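Local coordinates for protein membrane-bound lysozyme inhibitor of C-type lysozyme (Pseudomonas aeruginosa, PDB 3F6Z) that specifically inhibits C-type lysozymes as a lipoprotein of the bacterial outer membrane, at residues L43-V46 and S52-V55; S57-A62 and K66-Q71; V21-E26 and F31-L36; A9-A14 and G39-A44; Y72-W75 and E80-L83. One frame throughout, in Å; residues are numbered along the deposited sequence.

How the contacts relate
Contacts 1, 2, 3 and 5 join neighbouring strands of one closed antiparallel barrel, each within a hairpin. Contacts 1 and 2 share strand 52-59, with centres about 11 Å apart. Contacts 1 and 4 share strand 41-49; the other segment of contact 4 precedes the barrel strands. Contact 4 lies farthest from contact 5, about 21 Å between centres. Contacts 3 and 5 meet inside the barrel, where Tyr35 OH lies 2.9 Å from Trp74 NE1, a probable hydrogen bond. Ser63 and Lys77 are inferred to act on the lysozyme active site. Contacts 2 and 5 lie beside them: the Ser61 and Ser63 side chains are about 6 Å apart, those of Glu80 and Lys77 about 5 Å.

Contact 1 (L43-V46 and S52-V55); sequences LAVV and STLV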
loop_
_atom_site.group_PDB
_atom_site.type_symbol
_atom_site.label_atom_id
_atom_site.label_comp_id
_atom_site.label_asym_id
_atom_site.label_seq_id
_atom_site.Cartn_x
_atom_site.Cartn_y
_atom_site.Cartn_z
ATOM N N LEU B 43 2.484 7.813 11.904
ATOM C CA LEU B 43 3.263 8.213 10.744
ATOM C C LEU B 43 4.756 8.072 10.962
ATOM O O LEU B 43 5.227 7.949 12.090
ATOM C CB LEU B 43 2.954 9.668 10.389
ATOM C CG LEU B 43 1.478 10.071 10.326
ATOM C CD1 LEU B 43 1.378 11.589 10.218
ATOM C CD2 LEU B 43 0.790 9.386 9.147
ATOM N N ALA B 44 5.489 8.107 9.858
ATOM C CA ALA B 44 6.934 8.013 9.865
ATOM C C ALA B 44 7.431 8.924 8.756
ATOM O O ALA B 44 7.097 8.727 7.583
ATOM C CB ALA B 44 7.374 6.577 9.605
ATOM N N VAL B 45 8.213 9.929 9.134
ATOM C CA VAL B 45 8.767 10.874 8.175
ATOM C C VAL B 45 10.146 10.332 7.833
ATOM O O VAL B 45 11.055 10.315 8.666
ATOM C CB VAL B 45 8.860 12.305 8.787
ATOM C CG1 VAL B 45 9.318 13.301 7.736
ATOM C CG2 VAL B 45 7.493 12.721 9.336
ATOM N N VAL B 46 10.301 9.883 6.596
ATOM C CA VAL B 46 11.549 9.276 6.193
ATOM C C VAL B 46 12.243 9.890 5.005
ATOM O O VAL B 46 11.625 10.146 3.975
ATOM C CB VAL B 46 11.347 7.783 5.840
ATOM C CG1 VAL B 46 12.682 7.150 5.517
ATOM C CG2 VAL B 46 10.633 7.054 6.974
ATOM N N SER B 52 14.901 13.884 -0.898
ATOM C CA SER B 52 13.496 13.511 -0.846
ATOM C C SER B 52 13.135 12.858 0.480
ATOM O O SER B 52 13.632 11.785 0.813
ATOM C CB SER B 52 13.155 12.575 -2.004
ATOM O OG SER B 52 11.756 12.364 -2.068
ATOM N N THR B 53 12.278 13.534 1.239
ATOM C CA THR B 53 11.816 13.052 2.536
ATOM C C THR B 53 10.305 12.924 2.455
ATOM O O THR B 53 9.606 13.900 2.168
ATOM C CB THR B 53 12.189 14.034 3.652
ATOM O OG1 THR B 53 13.610 14.086 3.771
ATOM C CG2 THR B 53 11.588 13.605 4.970
ATOM N N LEU B 54 9.811 11.720 2.720
ATOM C CA LEU B 54 8.388 11.428 2.622
ATOM C C LEU B 54 7.667 11.184 3.930
ATOM O O LEU B 54 8.229 10.629 4.863
ATOM C CB LEU B 54 8.181 10.203 1.733
ATOM C CG LEU B 54 8.765 10.257 0.319
ATOM C CD1 LEU B 54 8.415 8.964 -0.408
ATOM C CD2 LEU B 54 8.221 11.457 -0.435
ATOM N N VAL B 55 6.407 11.599 3.978
ATOM C CA VAL B 55 5.569 11.377 5.147
ATOM C C VAL B 55 4.862 10.048 4.885
ATOM O O VAL B 55 3.950 9.982 4.060
ATOM C CB VAL B 55 4.489 12.480 5.303
ATOM C CG1 VAL B 55 3.564 12.132 6.488
ATOM C CG2 VAL B 55 5.147 13.852 5.525
#
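Val46 and Leu54 grip each other through two backbone hydrogen bonds. Val46 N donates to Leu54 O over 2.8 Å, at 163° at the hydrogen. Leu54 N returns a bond to Val46 O over 2.7 Å. The same Val46 O also takes a CA-H contact from Thr53 CA at 3.2 Å. One step along, Val45 and Val55 form the non-hydrogen-bonded pair, with their CA atoms 4.4 Å apart. On the face that carries these two valines, Val45 CG1 meets Thr53 CG2 at 3.6 Å. Both methyls stand anti to their own backbone N (Val45 chi1 -175°), and the two side chains cross at a slant. Leu43 CD1 approaches Val55 CG1 more loosely, at 4.4 Å. The segments belong to the antiparallel hairpin of strands 41-49 and 52-59 in the barrel. Val46 and Leu54 use the other face of the sheet. Leu54 CG lies beside its backbone N (chi1 -56°), and its end turns away from Val46 to pack on Val48 and Ala69. Val46 itself rests on Val33. A second subunit comes against the face of Leu43 and Val55: its Leu8 packs on Leu43 and its Asn41 on Val55. Ser52 OG is hydrogen-bonded to Asp40 OD2 of that subunit.

Contact 2 (S57-A62 and K66-Q71); sequences SNVISA and KYAAGQ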
loop_
_atom_site.group_PDB
_atom_site.type_symbol
_atom_site.label_atom_id
_atom_site.label_comp_id
_atom_site.label_asym_id
_atom_site.label_seq_id
_atom_site.Cartn_x
_atom_site.Cartn_y
_atom_site.Cartn_z
ATOM N N SER B 57 2.495 6.781 5.937
ATOM C CA SER B 57 1.357 6.515 6.804
ATOM C C SER B 57 1.313 5.017 7.120
ATOM O O SER B 57 1.513 4.173 6.250
ATOM C CB SER B 57 0.054 6.954 6.133
ATOM O OG SER B 57 -1.048 6.685 6.979
ATOM N N ASN B 58 1.063 4.699 8.379
ATOM C CA ASN B 58 1.000 3.319 8.823
ATOM C C ASN B 58 -0.154 2.576 8.150
ATOM O O ASN B 58 -1.295 3.057 8.142
ATOM C CB ASN B 58 0.840 3.291 10.343
ATOM C CG ASN B 58 0.790 1.892 10.901
ATOM O OD1 ASN B 58 1.750 1.128 10.795
ATOM N ND2 ASN B 58 -0.335 1.547 11.502
ATOM N N VAL B 59 0.150 1.415 7.574
ATOM C CA VAL B 59 -0.859 0.594 6.909
ATOM C C VAL B 59 -0.927 -0.784 7.576
ATOM O O VAL B 59 0.015 -1.216 8.244
ATOM C CB VAL B 59 -0.556 0.435 5.389
ATOM C CG1 VAL B 59 -0.710 1.773 4.686
ATOM C CG2 VAL B 59 0.860 -0.105 5.183
ATOM N N ILE B 60 -2.041 -1.474 7.378
ATOM C CA ILE B 60 -2.266 -2.778 7.987
ATOM C C ILE B 60 -1.257 -3.860 7.614
ATOM O O ILE B 60 -0.837 -3.977 6.466
ATOM C CB ILE B 60 -3.694 -3.290 7.666
ATOM C CG1 ILE B 60 -4.061 -4.462 8.590
ATOM C CG2 ILE B 60 -3.775 -3.721 6.201
ATOM C CD1 ILE B 60 -5.565 -4.805 8.623
ATOM N N SER B 61 -0.866 -4.643 8.613
ATOM C CA SER B 61 0.062 -5.755 8.421
ATOM C C SER B 61 -0.166 -6.743 9.559
ATOM O O SER B 61 -0.876 -6.438 10.525
ATOM C CB SER B 61 1.518 -5.274 8.443
ATOM O OG SER B 61 1.914 -4.870 9.744
ATOM N N ALA B 62 0.427 -7.925 9.443
ATOM C CA ALA B 62 0.290 -8.938 10.478
ATOM C C ALA B 62 1.333 -8.695 11.558
ATOM O O ALA B 62 1.028 -8.753 12.747
ATOM C CB ALA B 62 0.476 -10.336 9.883
ATOM N N LYS B 66 4.348 -1.380 9.490
ATOM C CA LYS B 66 4.477 -1.116 8.063
ATOM C C LYS B 66 3.930 0.268 7.722
ATOM O O LYS B 66 2.828 0.627 8.146
ATOM C CB LYS B 66 3.725 -2.194 7.283
ATOM C CG LYS B 66 3.868 -2.115 5.767
ATOM C CD LYS B 66 3.085 -3.247 5.114
ATOM C CE LYS B 66 3.059 -3.130 3.602
ATOM N NZ LYS B 66 2.116 -4.127 3.031
ATOM N N TYR B 67 4.704 1.030 6.947
ATOM C CA TYR B 67 4.332 2.385 6.541
ATOM C C TYR B 67 4.457 2.530 5.022
ATOM O O TYR B 67 5.363 1.957 4.409
ATOM C CB TYR B 67 5.257 3.414 7.210
ATOM C CG TYR B 67 5.314 3.367 8.729
ATOM C CD1 TYR B 67 4.510 4.209 9.504
ATOM C CD2 TYR B 67 6.215 2.529 9.389
ATOM C CE1 TYR B 67 4.611 4.222 10.905
ATOM C CE2 TYR B 67 6.327 2.533 10.783
ATOM C CZ TYR B 67 5.524 3.385 11.536
ATOM O OH TYR B 67 5.646 3.421 12.912
ATOM N N ALA B 68 3.574 3.330 4.422
ATOM C CA ALA B 68 3.587 3.518 2.979
ATOM C C ALA B 68 3.595 4.975 2.522
ATOM O O ALA B 68 3.013 5.849 3.164
ATOM C CB ALA B 68 2.389 2.794 2.361
ATOM N N ALA B 69 4.260 5.219 1.399
ATOM C CA ALA B 69 4.344 6.546 0.793
ATOM C C ALA B 69 5.022 6.431 -0.567
ATOM O O ALA B 69 6.004 5.698 -0.716
ATOM C CB ALA B 69 5.128 7.515 1.697
ATOM N N GLY B 70 4.495 7.155 -1.554
ATOM C CA GLY B 70 5.072 7.120 -2.887
ATOM C C GLY B 70 5.216 5.697 -3.376
ATOM O O GLY B 70 4.274 4.905 -3.274
ATOM N N GLN B 71 6.384 5.357 -3.901
ATOM C CA GLN B 71 6.618 3.992 -4.368
ATOM C C GLN B 71 7.380 3.185 -3.321
ATOM O O GLN B 71 7.855 2.087 -3.589
ATOM C CB GLN B 71 7.392 3.997 -5.694
ATOM C CG GLN B 71 8.000 5.343 -6.087
ATOM C CD GLN B 71 9.442 5.481 -5.653
ATOM O OE1 GLN B 71 10.124 6.454 -5.998
ATOM N NE2 GLN B 71 9.921 4.499 -4.899
HETATM O O HOH W 1 1.646 -2.129 10.196
HETATM O O HOH W 2 -0.856 -3.138 3.952
HETATM O O HOH W 3 0.371 -5.961 4.776
#
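The hairpin of strands 52-59 and 65-69 sets Val59 against the long side chain of Lys66. Val59 CG2 sits against the methylenes, 3.7 Å from Lys66 CG, the two side chains crossing at a slant. Val59 CG1 reaches Ala68 CB at 4.0 Å. Lys66 CG stands anti to the backbone N (chi1 -175°), and the chain is extended beyond it. Lys66 NZ donates to two waters; both donate to Ile60 O, the nearer at 2.7 Å. A third water accepts from Lys66 N at 2.9 Å and also bonds Ser61 OG. This end of the hairpin leads into the turn with Ser63, inferred to act on the lysozyme active site; Ser61 OG is hydrogen-bonded to Ser63 O. Further back, Ser57 N donates to Ala68 O at 3.0 Å, and Ala68 N to Ser57 O at 2.9 Å. On the opposite face, Asn58 CB approaches the Tyr67 ring, 3.9 Å from Tyr67 CD1. Tyr67 OH is hydrogen-bonded to a polar side chain of another protein's chain.

Contact 3 (V21-E26 and F31-L36); sequences VDYKCE and FTVQYL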
loop_
_atom_site.group_PDB
_atom_site.type_symbol
_atom_site.label_atom_id
_atom_site.label_comp_id
_atom_site.label_asym_id
_atom_site.label_seq_id
_atom_site.Cartn_x
_atom_site.Cartn_y
_atom_site.Cartn_z
ATOM N N VAL B 21 14.551 8.645 15.499
ATOM C CA VAL B 21 15.442 7.498 15.561
ATOM C C VAL B 21 16.469 7.538 14.435
ATOM O O VAL B 21 16.124 7.791 13.275
ATOM C CB VAL B 21 14.637 6.171 15.485
ATOM C CG1 VAL B 21 15.571 4.981 15.638
ATOM C CG2 VAL B 21 13.563 6.150 16.576
ATOM N N ASP B 22 17.731 7.296 14.782
ATOM C CA ASP B 22 18.799 7.295 13.793
ATOM C C ASP B 22 19.027 5.877 13.301
ATOM O O ASP B 22 19.006 4.934 14.088
ATOM C CB ASP B 22 20.099 7.838 14.392
ATOM C CG ASP B 22 19.895 9.133 15.153
ATOM O OD1 ASP B 22 19.257 10.057 14.609
ATOM O OD2 ASP B 22 20.377 9.224 16.299
ATOM N N TYR B 23 19.241 5.733 11.998
ATOM C CA TYR B 23 19.465 4.429 11.389
ATOM C C TYR B 23 20.702 4.440 10.512
ATOM O O TYR B 23 21.253 5.492 10.180
ATOM C CB TYR B 23 18.293 4.026 10.476
ATOM C CG TYR B 23 16.990 3.691 11.161
ATOM C CD1 TYR B 23 16.634 2.364 11.424
ATOM C CD2 TYR B 23 16.102 4.700 11.533
ATOM C CE1 TYR B 23 15.424 2.057 12.038
ATOM C CE2 TYR B 23 14.892 4.406 12.154
ATOM C CZ TYR B 23 14.559 3.088 12.407
ATOM O OH TYR B 23 13.376 2.818 13.060
ATOM N N LYS B 24 21.108 3.239 10.121
ATOM C CA LYS B 24 22.231 3.030 9.226
ATOM C C LYS B 24 21.799 1.810 8.444
ATOM O O LYS B 24 21.427 0.791 9.029
ATOM C CB LYS B 24 23.525 2.741 9.988
ATOM C CG LYS B 24 24.691 2.438 9.051
ATOM C CD LYS B 24 26.020 2.554 9.755
ATOM C CE LYS B 24 27.166 2.339 8.785
ATOM N NZ LYS B 24 28.479 2.614 9.436
ATOM N N CYS B 25 21.824 1.920 7.125
ATOM C CA CYS B 25 21.397 0.821 6.277
ATOM C C CYS B 25 22.569 0.111 5.625
ATOM O O CYS B 25 23.698 0.605 5.634
ATOM C CB CYS B 25 20.424 1.336 5.214
ATOM S SG CYS B 25 19.044 2.304 5.922
ATOM N N GLU B 26 22.277 -1.051 5.057
ATOM C CA GLU B 26 23.270 -1.889 4.403
ATOM C C GLU B 26 23.950 -1.277 3.173
ATOM O O GLU B 26 24.845 -1.899 2.590
ATOM C CB GLU B 26 22.620 -3.212 3.997
ATOM C CG GLU B 26 23.614 -4.302 3.706
ATOM C CD GLU B 26 22.992 -5.472 2.996
ATOM O OE1 GLU B 26 21.889 -5.902 3.402
ATOM O OE2 GLU B 26 23.616 -5.967 2.035
ATOM N N PHE B 31 20.556 8.065 8.224
ATOM C CA PHE B 31 19.566 9.125 8.344
ATOM C C PHE B 31 18.787 9.001 9.633
ATOM O O PHE B 31 19.013 8.094 10.421
ATOM C CB PHE B 31 18.598 9.072 7.168
ATOM C CG PHE B 31 18.072 7.697 6.884
ATOM C CD1 PHE B 31 18.780 6.827 6.061
ATOM C CD2 PHE B 31 16.886 7.255 7.463
ATOM C CE1 PHE B 31 18.313 5.526 5.817
ATOM C CE2 PHE B 31 16.415 5.960 7.226
ATOM C CZ PHE B 31 17.133 5.095 6.399
ATOM N N THR B 32 17.859 9.927 9.829
ATOM C CA THR B 32 17.026 9.961 11.019
ATOM C C THR B 32 15.563 10.003 10.619
ATOM O O THR B 32 15.183 10.728 9.705
ATOM C CB THR B 32 17.329 11.206 11.874
ATOM O OG1 THR B 32 18.712 11.200 12.248
ATOM C CG2 THR B 32 16.459 11.219 13.130
ATOM N N VAL B 33 14.746 9.228 11.325
ATOM C CA VAL B 33 13.320 9.155 11.051
ATOM C C VAL B 33 12.518 9.715 12.217
ATOM O O VAL B 33 12.910 9.580 13.376
ATOM C CB VAL B 33 12.883 7.684 10.818
ATOM C CG1 VAL B 33 11.356 7.581 10.763
ATOM C CG2 VAL B 33 13.497 7.156 9.528
ATOM N N GLN B 34 11.396 10.355 11.917
ATOM C CA GLN B 34 10.561 10.871 12.985
ATOM C C GLN B 34 9.272 10.066 13.013
ATOM O O GLN B 34 8.571 9.956 12.006
ATOM C CB GLN B 34 10.236 12.357 12.794
ATOM C CG GLN B 34 9.480 12.930 13.985
ATOM C CD GLN B 34 9.189 14.410 13.867
ATOM O OE1 GLN B 34 8.415 14.842 13.013
ATOM N NE2 GLN B 34 9.811 15.200 14.734
ATOM N N TYR B 35 8.969 9.491 14.167
ATOM C CA TYR B 35 7.758 8.707 14.316
ATOM C C TYR B 35 6.721 9.520 15.064
ATOM O O TYR B 35 7.038 10.185 16.052
ATOM C CB TYR B 35 8.063 7.403 15.063
ATOM C CG TYR B 35 8.924 6.461 14.258
ATOM C CD1 TYR B 35 8.407 5.805 13.141
ATOM C CD2 TYR B 35 10.268 6.261 14.578
ATOM C CE1 TYR B 35 9.202 4.978 12.359
ATOM C CE2 TYR B 35 11.078 5.431 13.798
ATOM C CZ TYR B 35 10.535 4.796 12.692
ATOM O OH TYR B 35 11.314 3.991 11.906
ATOM N N LEU B 36 5.487 9.482 14.574
ATOM C CA LEU B 36 4.390 10.200 15.205
ATOM C C LEU B 36 3.212 9.257 15.382
ATOM O O LEU B 36 2.671 8.734 14.406
ATOM C CB LEU B 36 3.961 11.412 14.367
ATOM C CG LEU B 36 5.005 12.515 14.159
ATOM C CD1 LEU B 36 5.757 12.263 12.852
ATOM C CD2 LEU B 36 4.318 13.874 14.108
#
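The hairpin of strands 16-25 and 30-38, two neighbouring strands of the closed antiparallel barrel, turns Tyr23, Phe31, Val33 and Tyr35 into the barrel interior. Tyr23 and Tyr35 approach from opposite directions. Tyr35 OH donates to Tyr23 OH over a short 2.6 Å, with Tyr23 OH at the edge of the Tyr35 ring. Tyr35 OH has a second partner in Trp74 NE1, which ties this pair to another strand of the barrel. Val21 CG2 lies in the plane of the Tyr35 ring, 3.8 Å from Tyr35 CE2. Val33 CG2 touches Tyr23 CE2 at 4.1 Å. The backbones are joined at both hydrogen-bonded pairs: Val21 N donates to Val33 O at 2.8 Å, and Tyr23 N to Phe31 O almost straight, at 172°. The return bond from Phe31 N is weak. On the outer face Asp22 and Thr32 stand side by side. Thr32 OG1 donates to the anti side of Asp22 OD1 at 2.7 Å, 19° out of the carboxylate plane. Phe31 CG sits between its backbone N and carbonyl carbon (chi1 47°), which puts the ring under Tyr23 CB and beside Cys25. Cys25 SG, in a disulfide with Cys98, makes an oblique sulfur-aromatic contact, 3.3 Å from Phe31 CE1.

Contact 4 (A9-A14 and G39-A44); sequences ALPGDA and GDNSLA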
loop_
_atom_site.group_PDB
_atom_site.type_symbol
_atom_site.label_atom_id
_atom_site.label_comp_id
_atom_site.label_asym_id
_atom_site.label_seq_id
_atom_site.Cartn_x
_atom_site.Cartn_y
_atom_site.Cartn_z
ATOM N N ALA B 9 -2.540 19.749 10.965
ATOM C CA ALA B 9 -3.165 19.432 12.242
ATOM C C ALA B 9 -3.551 17.960 12.247
ATOM O O ALA B 9 -4.235 17.497 11.338
ATOM C CB ALA B 9 -4.402 20.294 12.451
ATOM N N LEU B 10 -3.094 17.224 13.254
ATOM C CA LEU B 10 -3.422 15.808 13.366
ATOM C C LEU B 10 -4.783 15.700 14.055
ATOM O O LEU B 10 -5.008 16.309 15.096
ATOM C CB LEU B 10 -2.346 15.077 14.170
ATOM C CG LEU B 10 -0.924 15.175 13.604
ATOM C CD1 LEU B 10 0.043 14.470 14.531
ATOM C CD2 LEU B 10 -0.871 14.556 12.216
ATOM N N PRO B 11 -5.707 14.914 13.480
ATOM C CA PRO B 11 -7.060 14.716 14.012
ATOM C C PRO B 11 -7.197 14.041 15.377
ATOM O O PRO B 11 -6.390 13.191 15.755
ATOM C CB PRO B 11 -7.735 13.905 12.914
ATOM C CG PRO B 11 -6.613 13.051 12.428
ATOM C CD PRO B 11 -5.483 14.048 12.308
ATOM N N GLY B 12 -8.240 14.429 16.106
ATOM C CA GLY B 12 -8.503 13.839 17.404
ATOM C C GLY B 12 -7.807 14.484 18.580
ATOM O O GLY B 12 -6.894 15.293 18.421
ATOM N N ASP B 13 -8.243 14.098 19.774
ATOM C CA ASP B 13 -7.696 14.624 21.017
ATOM C C ASP B 13 -6.773 13.625 21.705
ATOM O O ASP B 13 -6.348 13.845 22.839
ATOM C CB ASP B 13 -8.843 15.007 21.957
ATOM C CG ASP B 13 -9.714 16.114 21.389
ATOM O OD1 ASP B 13 -10.778 16.403 21.979
ATOM O OD2 ASP B 13 -9.330 16.703 20.354
ATOM N N ALA B 14 -6.464 12.526 21.023
ATOM C CA ALA B 14 -5.587 11.517 21.602
ATOM C C ALA B 14 -4.209 12.111 21.851
ATOM O O ALA B 14 -3.801 13.066 21.191
ATOM C CB ALA B 14 -5.475 10.315 20.673
ATOM N N GLY B 39 -3.485 8.329 18.422
ATOM C CA GLY B 39 -4.750 7.651 18.183
ATOM C C GLY B 39 -4.680 6.671 17.025
ATOM O O GLY B 39 -3.780 5.836 16.968
ATOM N N ASP B 40 -5.618 6.779 16.091
ATOM C CA ASP B 40 -5.646 5.880 14.937
ATOM C C ASP B 40 -4.554 6.179 13.931
ATOM O O ASP B 40 -4.290 5.377 13.040
ATOM C CB ASP B 40 -6.987 5.955 14.204
ATOM C CG ASP B 40 -8.152 5.505 15.055
ATOM O OD1 ASP B 40 -7.939 4.682 15.972
ATOM O OD2 ASP B 40 -9.287 5.963 14.788
ATOM N N ASN B 41 -3.927 7.337 14.062
ATOM C CA ASN B 41 -2.878 7.716 13.132
ATOM C C ASN B 41 -1.490 7.418 13.651
ATOM O O ASN B 41 -1.183 7.629 14.826
ATOM C CB ASN B 41 -2.979 9.202 12.777
ATOM C CG ASN B 41 -4.246 9.530 12.014
ATOM O OD1 ASN B 41 -5.156 10.170 12.543
ATOM N ND2 ASN B 41 -4.318 9.081 10.765
ATOM N N SER B 42 -0.652 6.936 12.747
ATOM C CA SER B 42 0.724 6.605 13.056
ATOM C C SER B 42 1.509 6.920 11.791
ATOM O O SER B 42 1.233 6.368 10.725
ATOM C CB SER B 42 0.831 5.123 13.411
ATOM O OG SER B 42 2.178 4.745 13.615
ATOM N N LEU B 43 2.484 7.813 11.904
ATOM C CA LEU B 43 3.263 8.213 10.744
ATOM C C LEU B 43 4.756 8.072 10.962
ATOM O O LEU B 43 5.227 7.949 12.090
ATOM C CB LEU B 43 2.954 9.668 10.389
ATOM C CG LEU B 43 1.478 10.071 10.326
ATOM C CD1 LEU B 43 1.378 11.589 10.218
ATOM C CD2 LEU B 43 0.790 9.386 9.147
ATOM N N ALA B 44 5.489 8.107 9.858
ATOM C CA ALA B 44 6.934 8.013 9.865
ATOM C C ALA B 44 7.431 8.924 8.756
ATOM O O ALA B 44 7.097 8.727 7.583
ATOM C CB ALA B 44 7.374 6.577 9.605
#
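The backbones of Ala14 and Gly39 come within 5.2 Å between CA atoms, while Leu10 and Asn41 are 8.1 Å apart, so the segments splay and do not pair as strands. The contact joins the short strand 6-10, and the turn after it, to the start of barrel strand 41-49. Strand 6-10 is not part of the barrel; Ala9 and Leu10 pair in an antiparallel ladder with a strand of a second subunit. Leu10 meets Leu43 by a branch methyl: Leu10 CD2 lies 4.2 Å from Leu43 CD1. Pro11 turns the CG corner of its ring to the end of the Asn41 side chain. The two side chains cross at about a right angle. Lys38, just before Gly39, reaches back with NZ to Gly12 O and Ala14 O by hydrogen bonds. Gly39 has a positive phi of 60°, a value that favours glycine. Ala14 CB packs on the Gly39 backbone, 3.6 Å from Gly39 N and 3.7 Å from Gly39 CA.

Contact 5 (Y72-W75 and E80-L83); sequences YIWW and EATL
One face of the Trp74 indole is covered by Ala81, and its edge is met by Leu83. Ala81 CB makes a CH-pi contact, 3.9 Å from the centroid of the Trp74 six-membered ring and 27° off its normal. Ala81 CB sits toward the rim, 3.5 Å from Trp74 CZ2. Leu83 CB lies in the ring plane at the edge, 3.7 Å from Trp74 CE3, and the two side chains cross at roughly a right angle. Trp74 CG is anti to its backbone N (chi1 176°), which carries the indole over toward strand 80-84. The Tyr72 ring comes to Leu83 obliquely, with Tyr72 CD1 4.0 Å from Leu83 CD1. The segments form the hairpin of strands 72-77 and 80-84, and the Trp74 ring lies inside the barrel. There it meets the Tyr23 ring edge-to-face. The backbones are bonded at Trp75 and Thr82: Trp75 N donates to Thr82 O at 3.0 Å, almost straight at 176°, and Thr82 N to Trp75 O at 2.9 Å. The end of the Trp75 side chain leads away from strand 80-84. Trp75 NE1 hydrogen-bonds Ser63 O, the backbone of a residue inferred to act on the lysozyme active site.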
loop_
_atom_site.group_PDB
_atom_site.type_symbol
_atom_site.label_atom_id
_atom_site.label_comp_id
_atom_site.label_asym_id
_atom_site.label_seq_id
_atom_site.Cartn_x
_atom_site.Cartn_y
_atom_site.Cartn_z
ATOM N N TYR B 72 7.466 3.734 -2.118
ATOM C CA TYR B 72 8.190 3.097 -1.023
ATOM C C TYR B 72 7.335 2.489 0.078
ATOM O O TYR B 72 6.178 2.870 0.294
ATOM C CB TYR B 72 9.123 4.112 -0.356
ATOM C CG TYR B 72 10.229 4.650 -1.231
ATOM C CD1 TYR B 72 11.393 3.910 -1.456
ATOM C CD2 TYR B 72 10.126 5.915 -1.811
ATOM C CE1 TYR B 72 12.433 4.418 -2.237
ATOM C CE2 TYR B 72 11.153 6.436 -2.595
ATOM C CZ TYR B 72 12.304 5.684 -2.806
ATOM O OH TYR B 72 13.308 6.198 -3.593
ATOM N N ILE B 73 7.947 1.542 0.781
ATOM C CA ILE B 73 7.345 0.888 1.929
ATOM C C ILE B 73 8.463 0.887 2.975
ATOM O O ILE B 73 9.586 0.467 2.700
ATOM C CB ILE B 73 6.927 -0.580 1.640
ATOM C CG1 ILE B 73 5.753 -0.627 0.649
ATOM C CG2 ILE B 73 6.533 -1.268 2.942
ATOM C CD1 ILE B 73 4.447 -0.035 1.183
ATOM N N TRP B 74 8.163 1.412 4.155
ATOM C CA TRP B 74 9.116 1.448 5.255
ATOM C C TRP B 74 8.490 0.533 6.305
ATOM O O TRP B 74 7.469 0.866 6.910
ATOM C CB TRP B 74 9.262 2.876 5.783
ATOM C CG TRP B 74 10.167 3.007 6.985
ATOM C CD1 TRP B 74 9.797 3.337 8.258
ATOM C CD2 TRP B 74 11.592 2.855 7.009
ATOM N NE1 TRP B 74 10.902 3.405 9.072
ATOM C CE2 TRP B 74 12.018 3.114 8.332
ATOM C CE3 TRP B 74 12.550 2.529 6.042
ATOM C CZ2 TRP B 74 13.366 3.057 8.713
ATOM C CZ3 TRP B 74 13.893 2.473 6.423
ATOM C CH2 TRP B 74 14.284 2.736 7.748
ATOM N N TRP B 75 9.097 -0.631 6.499
ATOM C CA TRP B 75 8.572 -1.629 7.431
ATOM C C TRP B 75 9.553 -1.895 8.573
ATOM O O TRP B 75 10.642 -2.420 8.359
ATOM C CB TRP B 75 8.312 -2.918 6.656
ATOM C CG TRP B 75 7.244 -3.805 7.204
ATOM C CD1 TRP B 75 6.819 -3.894 8.506
ATOM C CD2 TRP B 75 6.523 -4.806 6.477
ATOM N NE1 TRP B 75 5.881 -4.891 8.625
ATOM C CE2 TRP B 75 5.682 -5.468 7.397
ATOM C CE3 TRP B 75 6.511 -5.211 5.132
ATOM C CZ2 TRP B 75 4.834 -6.518 7.018
ATOM C CZ3 TRP B 75 5.668 -6.254 4.754
ATOM C CH2 TRP B 75 4.840 -6.895 5.698
ATOM N N GLU B 80 14.994 -3.024 13.927
ATOM C CA GLU B 80 15.298 -3.252 12.519
ATOM C C GLU B 80 14.278 -2.611 11.587
ATOM O O GLU B 80 13.172 -2.279 12.001
ATOM C CB GLU B 80 15.368 -4.757 12.258
ATOM C CG GLU B 80 16.506 -5.435 12.991
ATOM C CD GLU B 80 16.424 -6.944 12.947
ATOM O OE1 GLU B 80 16.295 -7.494 11.831
ATOM O OE2 GLU B 80 16.495 -7.578 14.030
ATOM N N ALA B 81 14.657 -2.430 10.327
ATOM C CA ALA B 81 13.749 -1.846 9.347
ATOM C C ALA B 81 14.142 -2.245 7.931
ATOM O O ALA B 81 15.274 -2.665 7.682
ATOM C CB ALA B 81 13.741 -0.346 9.476
ATOM N N THR B 82 13.195 -2.142 7.009
ATOM C CA THR B 82 13.446 -2.471 5.618
ATOM C C THR B 82 12.765 -1.426 4.740
ATOM O O THR B 82 11.579 -1.115 4.932
ATOM C CB THR B 82 12.887 -3.851 5.252
ATOM O OG1 THR B 82 13.418 -4.841 6.145
ATOM C CG2 THR B 82 13.274 -4.208 3.818
ATOM N N LEU B 83 13.517 -0.869 3.794
ATOM C CA LEU B 83 12.974 0.129 2.876
ATOM C C LEU B 83 12.834 -0.514 1.507
ATOM O O LEU B 83 13.833 -0.887 0.894
ATOM C CB LEU B 83 13.902 1.346 2.776
ATOM C CG LEU B 83 13.437 2.419 1.786
ATOM C CD1 LEU B 83 12.283 3.225 2.390
ATOM C CD2 LEU B 83 14.594 3.336 1.433
#